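Local coordinates for protein geranyltranstransferase (Legionella pneumophila subsp. pneumophila, PDB 3LOM) that probably makes farnesyl diphosphate by magnesium-dependent prenyl transfer, as in other members of the FPP/GGPP synthase family, at residues Glu129-Leu132 with Met133-Pro137. Sequence-based numbering, arbitrary orientation.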
# COMPACT_ATOMS: atom_id res chain seq x y z
N GLU A 129 5.29 3.18 5.95
CA GLU A 129 6.63 3.11 6.57
C GLU A 129 6.98 4.38 7.34
O GLU A 129 7.37 4.32 8.50
CB GLU A 129 7.72 2.82 5.52
CG GLU A 129 9.13 2.56 6.10
CD GLU A 129 10.01 1.70 5.20
OE1 GLU A 129 11.00 1.13 5.71
OE2 GLU A 129 9.73 1.57 3.99
N VAL A 130 6.79 5.52 6.68
CA VAL A 130 7.01 6.85 7.26
C VAL A 130 6.18 7.08 8.53
O VAL A 130 6.70 7.59 9.53
CB VAL A 130 6.72 7.96 6.21
CG1 VAL A 130 6.76 9.35 6.83
CG2 VAL A 130 7.73 7.86 5.08
N LEU A 131 4.90 6.68 8.50
CA LEU A 131 4.04 6.78 9.68
C LEU A 131 4.58 5.95 10.83
O LEU A 131 4.78 6.47 11.92
CB LEU A 131 2.60 6.37 9.37
CG LEU A 131 1.73 7.32 8.55
CD1 LEU A 131 0.45 6.62 8.14
CD2 LEU A 131 1.44 8.62 9.27
N LEU A 132 4.87 4.68 10.56
CA LEU A 132 5.33 3.77 11.60
C LEU A 132 6.70 4.07 12.23
O LEU A 132 6.81 4.03 13.45
CB LEU A 132 5.30 2.33 11.11
CG LEU A 132 3.94 1.73 10.71
CD1 LEU A 132 4.17 0.29 10.33
CD2 LEU A 132 2.88 1.87 11.81
N MET A 133 7.73 4.36 11.42
CA MET A 133 9.07 4.60 11.96
C MET A 133 9.27 6.00 12.57
O MET A 133 9.94 6.15 13.59
CB MET A 133 10.18 4.23 10.95
CG MET A 133 10.33 5.13 9.72
SD MET A 133 11.50 4.51 8.48
CE MET A 133 11.29 5.75 7.20
N ARG A 134 8.67 7.02 11.94
CA ARG A 134 8.87 8.41 12.36
C ARG A 134 7.97 8.90 13.50
O ARG A 134 8.37 9.78 14.26
CB ARG A 134 8.79 9.38 11.17
CG ARG A 134 9.81 9.13 10.06
CD ARG A 134 11.22 9.50 10.49
NE ARG A 134 12.22 9.14 9.48
CZ ARG A 134 12.61 9.93 8.49
NH1 ARG A 134 12.09 11.15 8.34
NH2 ARG A 134 13.52 9.50 7.63
N LEU A 135 6.76 8.34 13.61
CA LEU A 135 5.84 8.72 14.70
C LEU A 135 6.16 8.03 16.02
O LEU A 135 5.84 8.57 17.09
CB LEU A 135 4.37 8.46 14.33
CG LEU A 135 3.66 9.34 13.30
CD1 LEU A 135 2.27 8.79 13.02
CD2 LEU A 135 3.58 10.79 13.74
N SER A 136 6.76 6.85 15.95
CA SER A 136 7.04 6.01 17.12
C SER A 136 7.96 6.58 18.22
O SER A 136 7.77 6.24 19.39
CB SER A 136 7.54 4.63 16.68
OG SER A 136 6.48 3.89 16.12
N PRO A 137 8.95 7.43 17.87
CA PRO A 137 9.62 8.07 19.01
C PRO A 137 8.83 9.25 19.58
O PRO A 137 9.09 9.68 20.71
CB PRO A 137 10.95 8.56 18.42
CG PRO A 137 11.10 7.84 17.11
CD PRO A 137 9.71 7.66 16.62
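Ser136 turns its hydroxyl back one helical turn and donates a hydrogen bond from OG to Leu132 O, 2.7 Å long. The bond meets the carbonyl almost head-on. With OG beside its own backbone N (chi1 -72°), the hydroxyl can reach this carbonyl of helix 113-135.

Three successive i to i+4 helix bonds join the same residues. Met133 N to Glu129 O is short and straight at 2.9 Å, whereas Arg134 N to Val130 O and Leu135 N to Leu131 O are both 3.2 Å and more bent.

Met133 is modelled in two conformers. In the one described here, CG sits between the backbone N and carbonyl carbon (chi1 69°). This sends the extended chain back over the preceding turn. CG then lies 3.3 Å from Glu129 O, and SD comes within 3.9 Å of Glu129 CG, the two side chains crossing at a slant.

Leu131 and Leu135 run side by side in the same direction, with Leu131 CD2 3.8 Å from Leu135 CD1. Both pack on helices 69-91 and 141-155.

Arg134 leads away to a salt bridge with Glu30. Val130 and Arg134 touch helix 5-28, while Glu129, Leu132, Met133 and Ser136 pack against the second subunit.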